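Local atomic coordinates of chitin oligosaccharide binding protein NagB2 (Paenibacillus sp. FPU-7, PDB entry 7EHU), a protein that binds short chitin oligosaccharides such as N,N'-diacetylchitobiose and N,N',N''-triacetylchitotriose, probably as the extracellular solute-binding component of a sugar uptake system. Residues K52-T57 with A64-D69; Q92-F97 with G109-L114; K119-E124 with A334-F339; Y318-H323 with K330-F335. One frame throughout, in Å; residues are numbered along the deposited sequence.

All four contacts lie on the same side of the chain's centre and share one α/β core. Contacts 1, 2 and 4 all reach the same β-sheet, while contacts 3 and 4 both use helix 326-339 and have Ala334 and Phe335 in common. Contacts 2 and 4 are the nearest pair, their centres about 8 Å apart, because strands 93-97 and 309-320 are neighbours. Contact 1, centred about 12 Å from contact 4, meets contact 3 where Thr57 OG1 lies 3.1 Å from Asn338 ND2. The glycan is touched by Phe97 of contact 2; the Tyr318 side chain of contact 4 stays about 6 Å from a bound sugar and that of Leu68 in contact 1 about 12 Å.

Contact 1: residues K52-T57 with A64-D69; sequences KVVKKT and ATFKLD
Helix 52-57 runs nearly antiparallel to strand 64-69, at 160° with their axes 8.8 Å apart, and Val54 faces Phe66 at a CA-CA distance of 7.0 Å. The two branches of Val54 meet different residues of the strand. CG1, anti to the backbone N (chi1 165°), meets Phe66 CB at 3.7 Å and the adjoining part of the ring, while CG2 slides past Leu68 to touch its CD1 at 4.0 Å. One turn on, Thr57 crosses Phe66 at about a right angle, and its CG2 sits 3.7 Å from both CZ and CE1. A threonine suits this place because its methyl joins the apolar seam while OG1 donates to Val53 O of the preceding turn, 2.8 Å away. That carbonyl also receives Thr57 N, from the opposite face of its plane, and OG1 is bonded to Asn338 in helix 326-339. With alanine here, the far end of the Phe66 ring would probably pack poorly and Asn338 lose its hydroxyl partner. Val54, Phe66 and Leu68 also pack on strand 30-36, which pairs in parallel with strand 64-70: the helix-on-sheet packing of a right-handed β-α-β crossover, strand 30-36, helix 44-60, strand 64-70.

Contact 2: residues Q92-F97 with G109-L114; sequences QIFNLF and GHLLPL. With NAG (2-acetamido-2-deoxy-beta-D-glucopyranose), chain B; NAG (2-acetamido-2-deoxy-beta-D-glucopyranose), chain C.
Leu111 bridges Phe94 and Leu96 of strand 93-97, and its side chain carries the whole contact between the two segments. From CB the chain turns to CG, anti to the carbonyl carbon (chi1 -61°), and there it forks. CD1 reaches tip to tip against Leu96 CD2 at 4.1 Å. CD2 comes in at the edge of the Phe94 ring, close to its plane, 3.5 Å from CZ and 3.7 Å from CE1. A leucine fits because its two end methyls can serve two neighbours that lie two residues apart on the strand, both directed toward the loop. Met85 of helix 73-86 and Tyr105 of helix 100-107 close round this buried cluster.

At the end of the strand, Phe97 turns to the sugar instead. Its CZ approaches O7, the acetamido oxygen of NAG (chain B), at 3.3 Å, and O4 of NAG (chain C), the glycosidic oxygen joining the two sugars, at 3.4 Å. O6 of NAG (chain B) lies at the ring edge, in plane, 3.5 Å from CE2. Arg77 makes a cation-pi contact with the same ring. Were the ring replaced by a serine, the pocket wall beside the glycosidic oxygen would probably open and Arg77 would lose its aromatic partner. Phe97 is one of the residues lining the glycan pocket, at the end of strand 93-97.

Contact 3: residues K119-E124 with A334-F339; sequences KELGLE and AFIKNF
Leu121, in the last turn of helix 115-121, and Leu123 beyond it meet Ile336 and Lys337 through apolar contacts alone. Leu121 crosses Ile336 at about a right angle, CD1 resting 3.6 Å from Ile336 CG2. The same methyl of Ile336 receives Leu123 CD1 at 3.9 Å, so one β-branch is shared by two leucines; it stands anti to the backbone N, as the chi1 of -66° measured to CG1 implies. The other branch of Leu121, CD2, lies 4.0 Å from Lys337 CB, which lets a lysine border the apolar patch with its aliphatic root.

No hydrogen bond crosses between the segments; the polar contacts of Lys337 and Asn338 lie within 334-339 and toward Glu60. Lys337 bends at its third and fourth torsions, bringing NZ within 2.8 Å of Asn338 OD1, and forms a salt bridge with Glu60, its main partner. Asn338 ND2 is bonded to Glu60 too, so carboxylate, amide and ammonium make a small network.

In the backbone, Gly122 is the first residue to leave helical geometry, in a Schellman motif. Its positive phi, 73°, favours glycine, and the turn it makes sets Leu121 and Leu123 to face the same partner.

Helix 326-339 is thereby held by its neighbours in several directions: the end of helix 115-121 packs on Ile336 and Lys337, helix 44-60 meets Ala334, Phe335 and Asn338, and Phe320 of strand 309-320 lies against Ile336.

Contact 4: residues Y318-H323 with K330-F335; sequences YGFSSH and KAVKAF
Phe320 packs against Val332 and Phe335 CD2, while Tyr318, two residues earlier on the same strand, meets the neighbouring CE2-CZ part of the same ring edge. Val332 crosses Phe320 obliquely: CG1 is 3.5 Å from CD1 of the ring. Phe335 CD2 comes to the edge of Phe320 near its plane, 4.1 Å from CE1. The Tyr318-Phe335 pair is T-shaped, with the edge of Phe335 directed at the face of Tyr318, the planes at 85° and the centroids 5.8 Å apart. Phe335 CZ stands 4.2 Å above the Tyr318 plane, offset toward its rim. With CG anti to the backbone N (chi1 171°), Phe335 extends far enough from its helix to reach both rings. Large flat residues suit a strand and helix axis 10.8 Å apart, and the slimmer valine fits where Phe320 comes closest to the helix.

Behind this first shell, Phe339, one turn along the helix, meets Tyr318 edge-to-face and has its ring nearly parallel to that of Phe335; Leu50 touches both Tyr318 and Phe335. Where the strand ends, Ser321 OG accepts a bond of 3.0 Å from His323 N, an ST turn that shapes the chain as it leaves the sheet. Ser322 OG bonds Gly109 O and His323 bonds His110, tying this turn to the 109-114 loop.

Strand and helix run nearly antiparallel (162°). Strand 309-320 lies beside strand 93-97, whose Ile93 touches Tyr318, Phe320 and Phe335, and strand 30-36 adds Leu32 against Val332 and Leu34 against Phe335, so helix 326-339 packs across three strands.

Contact 1: residues K52-T57 with A64-D69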
# COMPACT_ATOMS: atom_id res chain seq x y z
N LYS A 52 16.01 -9.49 13.80
CA LYS A 52 16.51 -10.86 13.85
C LYS A 52 17.34 -11.18 12.61
O LYS A 52 18.43 -11.76 12.72
CB LYS A 52 15.33 -11.84 13.97
CG LYS A 52 15.77 -13.28 14.11
CD LYS A 52 14.65 -14.20 14.56
CE LYS A 52 13.76 -14.65 13.44
NZ LYS A 52 12.95 -15.86 13.85
N VAL A 53 16.86 -10.78 11.43
CA VAL A 53 17.58 -11.04 10.19
C VAL A 53 18.90 -10.27 10.19
O VAL A 53 19.94 -10.80 9.77
CB VAL A 53 16.70 -10.65 8.98
CG1 VAL A 53 17.51 -10.56 7.72
CG2 VAL A 53 15.55 -11.62 8.82
N VAL A 54 18.88 -9.02 10.67
CA VAL A 54 20.09 -8.20 10.73
C VAL A 54 21.12 -8.82 11.66
O VAL A 54 22.32 -8.88 11.33
CB VAL A 54 19.71 -6.76 11.16
CG1 VAL A 54 20.95 -5.98 11.60
CG2 VAL A 54 19.01 -6.05 9.99
N LYS A 55 20.69 -9.28 12.84
CA LYS A 55 21.61 -9.91 13.79
C LYS A 55 22.24 -11.16 13.17
O LYS A 55 23.45 -11.40 13.31
CB LYS A 55 20.86 -10.23 15.09
CG LYS A 55 21.68 -10.83 16.22
CD LYS A 55 20.82 -11.15 17.45
CE LYS A 55 21.14 -12.52 18.07
NZ LYS A 55 20.11 -12.97 19.06
N LYS A 56 21.44 -11.96 12.45
CA LYS A 56 22.00 -13.14 11.77
C LYS A 56 23.02 -12.74 10.72
O LYS A 56 24.05 -13.38 10.57
CB LYS A 56 20.86 -13.93 11.12
CG LYS A 56 21.30 -15.22 10.46
CD LYS A 56 20.12 -15.92 9.79
CE LYS A 56 20.56 -17.11 8.95
NZ LYS A 56 19.47 -17.60 8.05
N THR A 57 22.72 -11.69 9.96
CA THR A 57 23.63 -11.23 8.92
C THR A 57 24.93 -10.72 9.51
O THR A 57 26.01 -10.99 8.96
CB THR A 57 22.90 -10.18 8.08
OG1 THR A 57 21.66 -10.73 7.59
CG2 THR A 57 23.75 -9.72 6.90
N ALA A 64 30.72 -6.25 9.57
CA ALA A 64 29.58 -5.50 9.07
C ALA A 64 28.63 -5.13 10.21
O ALA A 64 28.23 -6.00 10.99
CB ALA A 64 28.84 -6.33 8.03
N THR A 65 28.29 -3.84 10.30
CA THR A 65 27.34 -3.32 11.27
C THR A 65 26.24 -2.60 10.50
O THR A 65 26.53 -1.79 9.62
CB THR A 65 28.03 -2.33 12.22
OG1 THR A 65 28.93 -3.04 13.07
CG2 THR A 65 27.01 -1.59 13.10
N PHE A 66 24.99 -2.93 10.81
CA PHE A 66 23.85 -2.28 10.19
C PHE A 66 23.30 -1.24 11.16
O PHE A 66 23.09 -1.53 12.35
CB PHE A 66 22.75 -3.28 9.83
CG PHE A 66 23.15 -4.26 8.74
CD1 PHE A 66 23.90 -5.37 9.05
CD2 PHE A 66 22.81 -4.05 7.42
CE1 PHE A 66 24.29 -6.28 8.08
CE2 PHE A 66 23.19 -4.96 6.43
CZ PHE A 66 23.94 -6.07 6.76
N LYS A 67 23.10 -0.03 10.68
CA LYS A 67 22.51 1.04 11.48
C LYS A 67 21.05 1.20 10.97
O LYS A 67 20.80 1.67 9.87
CB LYS A 67 23.42 2.25 11.70
CG LYS A 67 22.61 3.07 12.68
CD LYS A 67 21.72 3.95 11.88
CE LYS A 67 20.94 4.93 12.65
NZ LYS A 67 19.97 5.88 12.08
N LEU A 68 20.08 0.73 11.77
CA LEU A 68 18.68 0.80 11.38
C LEU A 68 18.19 2.24 11.55
O LEU A 68 18.46 2.88 12.57
CB LEU A 68 17.81 -0.16 12.19
CG LEU A 68 17.62 -1.54 11.54
CD1 LEU A 68 18.93 -2.22 11.25
CD2 LEU A 68 16.68 -2.44 12.38
N ASP A 69 17.53 2.76 10.53
CA ASP A 69 16.99 4.12 10.55
C ASP A 69 15.51 3.99 10.23
O ASP A 69 15.12 3.91 9.06
CB ASP A 69 17.70 4.99 9.53
CG ASP A 69 17.32 6.43 9.67
OD1 ASP A 69 17.35 6.93 10.81
OD2 ASP A 69 16.92 7.06 8.66

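Contact 2: residues Q92-F97 with G109-L114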
# COMPACT_ATOMS: atom_id res chain seq x y z
N GLN A 92 22.29 2.57 2.12
CA GLN A 92 22.71 1.35 1.43
C GLN A 92 21.53 0.42 1.15
O GLN A 92 21.50 -0.24 0.10
CB GLN A 92 23.77 0.62 2.25
CG GLN A 92 25.16 1.26 2.23
CD GLN A 92 25.38 2.28 3.31
OE1 GLN A 92 24.46 2.74 4.00
NE2 GLN A 92 26.64 2.56 3.57
N ILE A 93 20.57 0.35 2.08
CA ILE A 93 19.37 -0.48 2.01
C ILE A 93 18.20 0.39 2.40
O ILE A 93 18.30 1.14 3.38
CB ILE A 93 19.45 -1.68 2.98
CG1 ILE A 93 20.68 -2.55 2.72
CG2 ILE A 93 18.17 -2.51 2.88
CD1 ILE A 93 21.02 -3.49 3.88
N PHE A 94 17.09 0.32 1.66
CA PHE A 94 15.98 1.22 1.97
C PHE A 94 14.65 0.66 1.48
O PHE A 94 14.56 0.08 0.40
CB PHE A 94 16.18 2.62 1.34
CG PHE A 94 16.74 2.57 -0.05
CD1 PHE A 94 15.93 2.44 -1.16
CD2 PHE A 94 18.12 2.59 -0.26
CE1 PHE A 94 16.47 2.30 -2.43
CE2 PHE A 94 18.66 2.48 -1.51
CZ PHE A 94 17.84 2.36 -2.60
N ASN A 95 13.60 0.92 2.25
CA ASN A 95 12.26 0.63 1.80
C ASN A 95 11.96 1.48 0.56
O ASN A 95 12.17 2.70 0.55
CB ASN A 95 11.26 0.94 2.91
CG ASN A 95 9.84 0.61 2.51
OD1 ASN A 95 9.12 1.44 1.96
ND2 ASN A 95 9.42 -0.60 2.81
N LEU A 96 11.48 0.82 -0.49
CA LEU A 96 11.34 1.37 -1.83
C LEU A 96 10.02 0.91 -2.43
O LEU A 96 9.61 -0.24 -2.24
CB LEU A 96 12.48 0.82 -2.70
CG LEU A 96 12.46 1.16 -4.19
CD1 LEU A 96 12.70 2.64 -4.43
CD2 LEU A 96 13.54 0.34 -4.93
N PHE A 97 9.38 1.78 -3.22
CA PHE A 97 8.20 1.42 -3.98
C PHE A 97 8.54 1.16 -5.44
O PHE A 97 9.32 1.90 -6.05
CB PHE A 97 7.12 2.51 -3.89
CG PHE A 97 6.36 2.43 -2.60
CD1 PHE A 97 6.86 3.00 -1.44
CD2 PHE A 97 5.17 1.70 -2.51
CE1 PHE A 97 6.21 2.87 -0.23
CE2 PHE A 97 4.51 1.55 -1.31
CZ PHE A 97 5.02 2.13 -0.16
N GLY A 109 20.49 6.25 -11.88
CA GLY A 109 21.66 5.45 -11.61
C GLY A 109 21.92 5.14 -10.16
O GLY A 109 23.04 4.75 -9.82
N HIS A 110 20.91 5.25 -9.28
CA HIS A 110 21.12 5.12 -7.85
C HIS A 110 20.73 3.77 -7.28
O HIS A 110 20.94 3.56 -6.08
CB HIS A 110 20.39 6.20 -7.10
CG HIS A 110 20.84 7.56 -7.48
ND1 HIS A 110 22.17 7.87 -7.67
CD2 HIS A 110 20.15 8.70 -7.73
CE1 HIS A 110 22.28 9.13 -8.03
NE2 HIS A 110 21.07 9.66 -8.07
N LEU A 111 20.18 2.86 -8.09
CA LEU A 111 19.72 1.56 -7.63
C LEU A 111 20.61 0.44 -8.14
O LEU A 111 20.93 0.39 -9.34
CB LEU A 111 18.28 1.29 -8.07
CG LEU A 111 17.22 2.25 -7.54
CD1 LEU A 111 15.82 1.79 -7.95
CD2 LEU A 111 17.29 2.40 -6.02
N LEU A 112 20.99 -0.47 -7.25
CA LEU A 112 21.81 -1.63 -7.62
C LEU A 112 20.99 -2.59 -8.47
O LEU A 112 19.94 -3.05 -8.01
CB LEU A 112 22.28 -2.32 -6.34
CG LEU A 112 23.32 -3.42 -6.50
CD1 LEU A 112 24.68 -2.83 -6.86
CD2 LEU A 112 23.43 -4.25 -5.23
N PRO A 113 21.43 -2.96 -9.68
CA PRO A 113 20.73 -4.02 -10.41
C PRO A 113 21.01 -5.36 -9.73
O PRO A 113 22.14 -5.66 -9.32
CB PRO A 113 21.32 -3.94 -11.83
CG PRO A 113 22.64 -3.33 -11.65
CD PRO A 113 22.56 -2.41 -10.45
N LEU A 114 19.96 -6.18 -9.62
CA LEU A 114 20.00 -7.37 -8.78
C LEU A 114 20.01 -8.70 -9.54
O LEU A 114 20.09 -9.74 -8.90
CB LEU A 114 18.81 -7.37 -7.82
CG LEU A 114 18.71 -6.15 -6.91
CD1 LEU A 114 17.50 -6.22 -6.03
CD2 LEU A 114 19.96 -6.01 -6.06
C1 NAG B . 1.28 2.06 0.93
C2 NAG B . 1.60 3.41 0.36
C3 NAG B . 0.63 3.76 -0.77
C4 NAG B . 0.62 2.64 -1.82
C5 NAG B . 0.34 1.30 -1.15
C6 NAG B . 0.42 0.13 -2.11
C7 NAG B . 2.69 5.12 1.74
C8 NAG B . 2.50 6.18 2.79
N2 NAG B . 1.59 4.45 1.37
O3 NAG B . 1.04 4.99 -1.35
O4 NAG B . -0.38 2.85 -2.80
O5 NAG B . 1.29 1.08 -0.10
O6 NAG B . 1.70 0.02 -2.70
O7 NAG B . 3.79 4.88 1.24
C1 NAG C . 3.36 -1.17 4.58
C2 NAG C . 3.23 -1.67 3.15
C3 NAG C . 3.16 -0.49 2.17
C4 NAG C . 2.15 0.55 2.62
C5 NAG C . 2.44 0.92 4.07
C6 NAG C . 1.47 1.91 4.66
C7 NAG C . 4.32 -3.86 2.76
C8 NAG C . 5.61 -4.53 2.41
N2 NAG C . 4.35 -2.52 2.80
O3 NAG C . 2.83 -1.02 0.90
O4 NAG C . 2.31 1.73 1.83
O5 NAG C . 2.36 -0.26 4.87
O6 NAG C . 1.86 2.28 5.98
O7 NAG C . 3.29 -4.50 2.97

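Contact 3: residues K119-E124 with A334-F339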
# COMPACT_ATOMS: atom_id res chain seq x y z
N LYS A 119 20.57 -14.65 -9.24
CA LYS A 119 21.12 -15.92 -9.72
C LYS A 119 22.06 -16.54 -8.69
O LYS A 119 21.98 -17.74 -8.39
CB LYS A 119 21.83 -15.70 -11.06
CG LYS A 119 22.22 -16.98 -11.79
CD LYS A 119 23.16 -16.72 -12.97
CE LYS A 119 24.17 -17.89 -13.14
NZ LYS A 119 25.29 -17.57 -14.07
N GLU A 120 22.95 -15.73 -8.13
CA GLU A 120 23.89 -16.24 -7.12
C GLU A 120 23.16 -16.85 -5.93
O GLU A 120 23.60 -17.86 -5.39
CB GLU A 120 24.80 -15.11 -6.64
CG GLU A 120 25.84 -15.54 -5.61
CD GLU A 120 26.88 -14.48 -5.31
OE1 GLU A 120 27.26 -13.72 -6.22
OE2 GLU A 120 27.33 -14.41 -4.15
N LEU A 121 22.08 -16.22 -5.49
CA LEU A 121 21.37 -16.61 -4.28
C LEU A 121 20.24 -17.61 -4.53
O LEU A 121 19.55 -17.98 -3.58
CB LEU A 121 20.81 -15.37 -3.58
CG LEU A 121 21.85 -14.37 -3.09
CD1 LEU A 121 21.16 -13.18 -2.43
CD2 LEU A 121 22.86 -15.00 -2.15
N GLY A 122 20.03 -18.04 -5.77
CA GLY A 122 18.95 -18.95 -6.07
C GLY A 122 17.56 -18.36 -6.03
O GLY A 122 16.58 -19.11 -5.92
N LEU A 123 17.43 -17.04 -6.17
CA LEU A 123 16.18 -16.31 -5.94
C LEU A 123 15.51 -15.85 -7.23
O LEU A 123 14.46 -15.22 -7.16
CB LEU A 123 16.46 -15.10 -5.03
CG LEU A 123 16.70 -15.43 -3.55
CD1 LEU A 123 17.23 -14.17 -2.83
CD2 LEU A 123 15.45 -15.94 -2.86
N GLU A 124 16.07 -16.14 -8.41
CA GLU A 124 15.59 -15.49 -9.63
C GLU A 124 14.10 -15.65 -9.85
O GLU A 124 13.42 -14.72 -10.29
CB GLU A 124 16.28 -16.08 -10.86
CG GLU A 124 17.73 -15.85 -10.92
CD GLU A 124 18.34 -16.54 -12.08
OE1 GLU A 124 18.54 -15.85 -13.10
OE2 GLU A 124 18.54 -17.79 -11.98
N ALA A 334 24.41 -10.74 1.77
CA ALA A 334 24.06 -11.57 2.92
C ALA A 334 22.71 -11.18 3.50
O ALA A 334 21.93 -12.04 3.91
CB ALA A 334 25.17 -11.50 3.98
N PHE A 335 22.43 -9.88 3.54
CA PHE A 335 21.13 -9.43 4.02
C PHE A 335 20.01 -9.97 3.12
O PHE A 335 19.00 -10.48 3.61
CB PHE A 335 21.06 -7.91 4.07
CG PHE A 335 19.67 -7.40 4.36
CD1 PHE A 335 19.15 -7.45 5.64
CD2 PHE A 335 18.85 -6.95 3.34
CE1 PHE A 335 17.87 -7.03 5.91
CE2 PHE A 335 17.55 -6.53 3.61
CZ PHE A 335 17.06 -6.58 4.89
N ILE A 336 20.19 -9.86 1.80
CA ILE A 336 19.17 -10.37 0.87
C ILE A 336 18.96 -11.86 1.10
O ILE A 336 17.82 -12.35 1.19
CB ILE A 336 19.55 -10.04 -0.59
CG1 ILE A 336 19.51 -8.53 -0.84
CG2 ILE A 336 18.65 -10.78 -1.59
CD1 ILE A 336 20.19 -8.11 -2.10
N LYS A 337 20.07 -12.60 1.23
CA LYS A 337 20.01 -14.03 1.46
C LYS A 337 19.21 -14.37 2.71
O LYS A 337 18.47 -15.37 2.74
CB LYS A 337 21.44 -14.57 1.58
CG LYS A 337 21.52 -16.06 1.92
CD LYS A 337 22.93 -16.53 2.27
CE LYS A 337 23.44 -15.90 3.53
NZ LYS A 337 23.18 -16.75 4.74
N ASN A 338 19.38 -13.57 3.76
CA ASN A 338 18.78 -13.88 5.04
C ASN A 338 17.39 -13.31 5.22
O ASN A 338 16.63 -13.83 6.03
CB ASN A 338 19.70 -13.42 6.17
CG ASN A 338 20.96 -14.28 6.26
OD1 ASN A 338 20.94 -15.45 5.90
ND2 ASN A 338 22.04 -13.71 6.77
N PHE A 339 17.04 -12.26 4.48
CA PHE A 339 15.70 -11.70 4.58
C PHE A 339 14.71 -12.41 3.66
O PHE A 339 13.57 -12.69 4.07
CB PHE A 339 15.72 -10.20 4.24
CG PHE A 339 14.43 -9.50 4.54
CD1 PHE A 339 14.08 -9.19 5.83
CD2 PHE A 339 13.56 -9.17 3.53
CE1 PHE A 339 12.89 -8.56 6.11
CE2 PHE A 339 12.35 -8.53 3.80
CZ PHE A 339 12.02 -8.22 5.10

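Contact 4: residues Y318-H323 with K330-F335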
# COMPACT_ATOMS: atom_id res chain seq x y z
N TYR A 318 12.57 -3.83 -0.30
CA TYR A 318 13.88 -3.18 -0.17
C TYR A 318 14.53 -3.02 -1.54
O TYR A 318 14.51 -3.93 -2.39
CB TYR A 318 14.78 -3.98 0.78
CG TYR A 318 14.30 -3.84 2.20
CD1 TYR A 318 14.40 -2.62 2.86
CD2 TYR A 318 13.67 -4.89 2.87
CE1 TYR A 318 13.91 -2.46 4.15
CE2 TYR A 318 13.19 -4.74 4.15
CZ TYR A 318 13.31 -3.53 4.78
OH TYR A 318 12.80 -3.32 6.04
N GLY A 319 15.12 -1.83 -1.72
CA GLY A 319 16.09 -1.58 -2.76
C GLY A 319 17.44 -1.25 -2.13
O GLY A 319 17.57 -1.08 -0.91
N PHE A 320 18.45 -1.14 -3.00
CA PHE A 320 19.84 -1.10 -2.58
C PHE A 320 20.59 -0.04 -3.37
O PHE A 320 20.36 0.13 -4.56
CB PHE A 320 20.48 -2.49 -2.75
CG PHE A 320 19.66 -3.55 -2.07
CD1 PHE A 320 19.83 -3.80 -0.72
CD2 PHE A 320 18.64 -4.20 -2.75
CE1 PHE A 320 19.02 -4.70 -0.06
CE2 PHE A 320 17.82 -5.10 -2.09
CZ PHE A 320 18.02 -5.37 -0.75
N SER A 321 21.47 0.69 -2.70
CA SER A 321 22.24 1.70 -3.40
C SER A 321 23.15 1.04 -4.44
O SER A 321 23.73 -0.01 -4.19
CB SER A 321 23.07 2.50 -2.40
OG SER A 321 23.88 3.41 -3.12
N SER A 322 23.30 1.70 -5.59
CA SER A 322 24.29 1.26 -6.57
C SER A 322 25.71 1.61 -6.15
O SER A 322 26.67 1.10 -6.75
CB SER A 322 24.00 1.92 -7.90
OG SER A 322 24.06 3.32 -7.73
N HIS A 323 25.86 2.44 -5.12
CA HIS A 323 27.15 3.01 -4.73
C HIS A 323 27.70 2.26 -3.52
O HIS A 323 27.80 2.78 -2.41
CB HIS A 323 26.96 4.48 -4.44
CG HIS A 323 26.10 5.17 -5.46
ND1 HIS A 323 26.44 5.25 -6.80
CD2 HIS A 323 24.90 5.78 -5.33
CE1 HIS A 323 25.49 5.90 -7.44
NE2 HIS A 323 24.56 6.26 -6.58
N LYS A 330 29.08 -7.31 -0.21
CA LYS A 330 29.02 -8.60 0.47
C LYS A 330 27.99 -8.59 1.60
O LYS A 330 27.25 -9.56 1.78
CB LYS A 330 30.39 -8.94 1.02
CG LYS A 330 30.52 -10.33 1.63
CD LYS A 330 31.97 -10.66 2.00
CE LYS A 330 32.95 -10.06 0.98
NZ LYS A 330 33.06 -10.70 -0.37
N ALA A 331 27.97 -7.52 2.39
CA ALA A 331 26.99 -7.40 3.47
C ALA A 331 25.57 -7.33 2.92
O ALA A 331 24.66 -7.94 3.48
CB ALA A 331 27.31 -6.18 4.31
N VAL A 332 25.38 -6.59 1.83
CA VAL A 332 24.06 -6.46 1.23
C VAL A 332 23.59 -7.80 0.70
O VAL A 332 22.42 -8.18 0.88
CB VAL A 332 24.07 -5.38 0.13
CG1 VAL A 332 22.89 -5.54 -0.82
CG2 VAL A 332 24.09 -3.98 0.73
N LYS A 333 24.47 -8.54 0.03
CA LYS A 333 24.08 -9.85 -0.48
C LYS A 333 23.67 -10.77 0.65
O LYS A 333 22.71 -11.53 0.53
CB LYS A 333 25.22 -10.46 -1.28
CG LYS A 333 25.49 -9.80 -2.62
CD LYS A 333 26.31 -10.71 -3.55
CE LYS A 333 27.46 -9.99 -4.23
NZ LYS A 333 28.44 -10.98 -4.78
N ALA A 334 24.41 -10.74 1.77
CA ALA A 334 24.06 -11.57 2.92
C ALA A 334 22.71 -11.18 3.50
O ALA A 334 21.93 -12.04 3.91
CB ALA A 334 25.17 -11.50 3.98
N PHE A 335 22.43 -9.88 3.54
CA PHE A 335 21.13 -9.43 4.02
C PHE A 335 20.01 -9.97 3.12
O PHE A 335 19.00 -10.48 3.61
CB PHE A 335 21.06 -7.91 4.07
CG PHE A 335 19.67 -7.40 4.36
CD1 PHE A 335 19.15 -7.45 5.64
CD2 PHE A 335 18.85 -6.95 3.34
CE1 PHE A 335 17.87 -7.03 5.91
CE2 PHE A 335 17.55 -6.53 3.61
CZ PHE A 335 17.06 -6.58 4.89